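Local coordinates for thiosulfate sulfurtransferase (Pseudomonas aeruginosa, PDB 1YT8), which probably transfers sulfur from thiosulfate to cyanide, as a thiosulfate sulfurtransferase built from repeated rhodanese-like domains, at residues L27-E32 with I66-D71. Sequence-based numbering, arbitrary orientation.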
loop_
_atom_site.group_PDB
_atom_site.type_symbol
_atom_site.label_atom_id
_atom_site.label_comp_id
_atom_site.label_asym_id
_atom_site.label_seq_id
_atom_site.Cartn_x
_atom_site.Cartn_y
_atom_site.Cartn_z
ATOM N N LEU A 27 -6.596 -10.411 9.215
ATOM C CA LEU A 27 -5.961 -9.167 9.629
ATOM C C LEU A 27 -4.988 -9.245 10.798
ATOM O O LEU A 27 -5.341 -9.697 11.886
ATOM C CB LEU A 27 -7.046 -8.138 9.963
ATOM C CG LEU A 27 -8.131 -7.882 8.914
ATOM C CD1 LEU A 27 -9.165 -6.905 9.472
ATOM C CD2 LEU A 27 -7.498 -7.331 7.644
ATOM N N ASP A 28 -3.763 -8.786 10.558
ATOM C CA ASP A 28 -2.730 -8.737 11.585
ATOM C C ASP A 28 -2.938 -7.344 12.181
ATOM O O ASP A 28 -2.714 -6.339 11.503
ATOM C CB ASP A 28 -1.344 -8.826 10.945
ATOM C CG ASP A 28 -0.226 -8.970 11.971
ATOM O OD1 ASP A 28 -0.312 -8.351 13.056
ATOM O OD2 ASP A 28 0.749 -9.696 11.686
ATOM N N VAL A 29 -3.372 -7.273 13.435
ATOM C CA VAL A 29 -3.626 -5.977 14.053
ATOM C C VAL A 29 -2.456 -5.340 14.804
ATOM O O VAL A 29 -2.619 -4.300 15.440
ATOM C CB VAL A 29 -4.858 -6.041 14.988
ATOM C CG1 VAL A 29 -6.102 -6.360 14.169
ATOM C CG2 VAL A 29 -4.644 -7.093 16.077
ATOM N N ARG A 30 -1.282 -5.958 14.736
ATOM C CA ARG A 30 -0.100 -5.395 15.382
ATOM C C ARG A 30 0.366 -4.211 14.532
ATOM O O ARG A 30 -0.166 -3.978 13.443
ATOM C CB ARG A 30 1.027 -6.430 15.437
ATOM C CG ARG A 30 0.743 -7.652 16.294
ATOM C CD ARG A 30 1.876 -8.661 16.168
ATOM N NE ARG A 30 1.918 -9.285 14.847
ATOM C CZ ARG A 30 2.934 -10.016 14.397
ATOM N NH1 ARG A 30 4.003 -10.216 15.162
ATOM N NH2 ARG A 30 2.882 -10.550 13.185
ATOM N N GLU A 31 1.347 -3.462 15.029
ATOM C CA GLU A 31 1.895 -2.341 14.274
ATOM C C GLU A 31 2.658 -2.925 13.082
ATOM O O GLU A 31 2.961 -4.121 13.058
ATOM C CB GLU A 31 2.845 -1.513 15.142
ATOM C CG GLU A 31 2.186 -0.828 16.342
ATOM C CD GLU A 31 1.090 0.142 15.937
ATOM O OE1 GLU A 31 1.254 0.840 14.912
ATOM O OE2 GLU A 31 0.068 0.228 16.652
ATOM N N GLU A 32 2.987 -2.081 12.109
ATOM C CA GLU A 32 3.673 -2.548 10.910
ATOM C C GLU A 32 5.036 -3.206 11.105
ATOM O O GLU A 32 5.321 -4.214 10.462
ATOM C CB GLU A 32 3.800 -1.414 9.881
ATOM C CG GLU A 32 4.224 -1.920 8.497
ATOM C CD GLU A 32 4.362 -0.820 7.459
ATOM O OE1 GLU A 32 5.229 0.063 7.632
ATOM O OE2 GLU A 32 3.609 -0.845 6.461
ATOM N N ILE A 66 -14.075 -12.398 8.926
ATOM C CA ILE A 66 -12.861 -11.713 9.357
ATOM C C ILE A 66 -12.190 -12.467 10.496
ATOM O O ILE A 66 -12.840 -12.839 11.472
ATOM C CB ILE A 66 -13.165 -10.288 9.865
ATOM C CG1 ILE A 66 -13.815 -9.460 8.762
ATOM C CG2 ILE A 66 -11.875 -9.616 10.350
ATOM C CD1 ILE A 66 -14.355 -8.134 9.260
ATOM N N THR A 67 -10.886 -12.688 10.364
ATOM C CA THR A 67 -10.115 -13.371 11.397
ATOM C C THR A 67 -8.934 -12.470 11.762
ATOM O O THR A 67 -8.052 -12.223 10.937
ATOM C CB THR A 67 -9.582 -14.740 10.902
ATOM O OG1 THR A 67 -10.683 -15.583 10.528
ATOM C CG2 THR A 67 -8.783 -15.431 12.003
ATOM N N VAL A 68 -8.930 -11.969 12.994
ATOM C CA VAL A 68 -7.857 -11.093 13.459
ATOM C C VAL A 68 -6.838 -11.859 14.300
ATOM O O VAL A 68 -7.151 -12.900 14.878
ATOM C CB VAL A 68 -8.412 -9.916 14.308
ATOM C CG1 VAL A 68 -9.336 -9.048 13.466
ATOM C CG2 VAL A 68 -9.160 -10.451 15.518
ATOM N N TYR A 69 -5.614 -11.344 14.371
ATOM C CA TYR A 69 -4.586 -12.004 15.164
ATOM C C TYR A 69 -3.434 -11.071 15.509
ATOM O O TYR A 69 -3.267 -10.012 14.904
ATOM C CB TYR A 69 -4.029 -13.222 14.409
ATOM C CG TYR A 69 -3.007 -12.885 13.326
ATOM C CD1 TYR A 69 -1.643 -12.798 13.626
ATOM C CD2 TYR A 69 -3.409 -12.611 12.017
ATOM C CE1 TYR A 69 -0.704 -12.441 12.649
ATOM C CE2 TYR A 69 -2.477 -12.248 11.030
ATOM C CZ TYR A 69 -1.129 -12.164 11.355
ATOM O OH TYR A 69 -0.208 -11.785 10.398
ATOM N N ASP A 70 -2.659 -11.479 16.505
ATOM C CA ASP A 70 -1.461 -10.767 16.931
ATOM C C ASP A 70 -0.566 -11.871 17.468
ATOM O O ASP A 70 -0.806 -13.042 17.180
ATOM C CB ASP A 70 -1.748 -9.716 18.016
ATOM C CG ASP A 70 -2.440 -10.287 19.246
ATOM O OD1 ASP A 70 -2.358 -11.508 19.501
ATOM O OD2 ASP A 70 -3.061 -9.486 19.975
ATOM N N ASP A 71 0.465 -11.526 18.224
ATOM C CA ASP A 71 1.326 -12.570 18.753
ATOM C C ASP A 71 1.288 -12.597 20.276
ATOM O O ASP A 71 2.317 -12.756 20.925
ATOM C CB ASP A 71 2.759 -12.396 18.243
ATOM C CG ASP A 71 3.624 -13.628 18.499
ATOM O OD1 ASP A 71 3.095 -14.756 18.426
ATOM O OD2 ASP A 71 4.831 -13.468 18.756
#
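Tyr-69 lays one face of its ring over the backbone of Asp-28, whose CA stands 3.9 Å from the ring centroid and 25° off the ring normal, a CH-pi contact offset toward the rim. The two residues pair in register on neighbouring parallel strands, 25-28 and 66-69, inside the five-stranded sheet of a rhodanese-like domain, with strand order 1-5-4-2-3. Backbone bonds define the ladder: Leu-27 N binds Thr-67 O, and Tyr-69 straddles Asp-28, its N bonded to Leu-27 O and its O receiving Val-29 N at 3.1 Å. With CG between the backbone N and the carbonyl carbon (chi1 79°), the Tyr-69 ring leans across to Asp-28, and its OH makes a weak hydrogen bond to Asp-28 OD2.

That carboxylate is also held from its own chain. Arg-30 grips it in a side-on, two-nitrogen salt bridge, Arg-30 NE to Asp-28 OD1 at 3.0 Å and Arg-30 NH2 to Asp-28 OD2 at 2.7 Å, both oxygens lying close to the guanidinium plane and using syn lone pairs; NH2 also hydrogen-bonds Ala-38 O. On the sheet face of Leu-27 and Val-68, Leu-27 CD1 meets Ile-66 CG2 at 3.9 Å, and helix 75-85 packs against Val-68 through Leu-83. Beyond the strands, Arg-30 CG rests 3.7 Å from Asp-70 CB, while Arg-30 N closes an Asx turn on Asp-28 OD1, giving that oxygen its second donor.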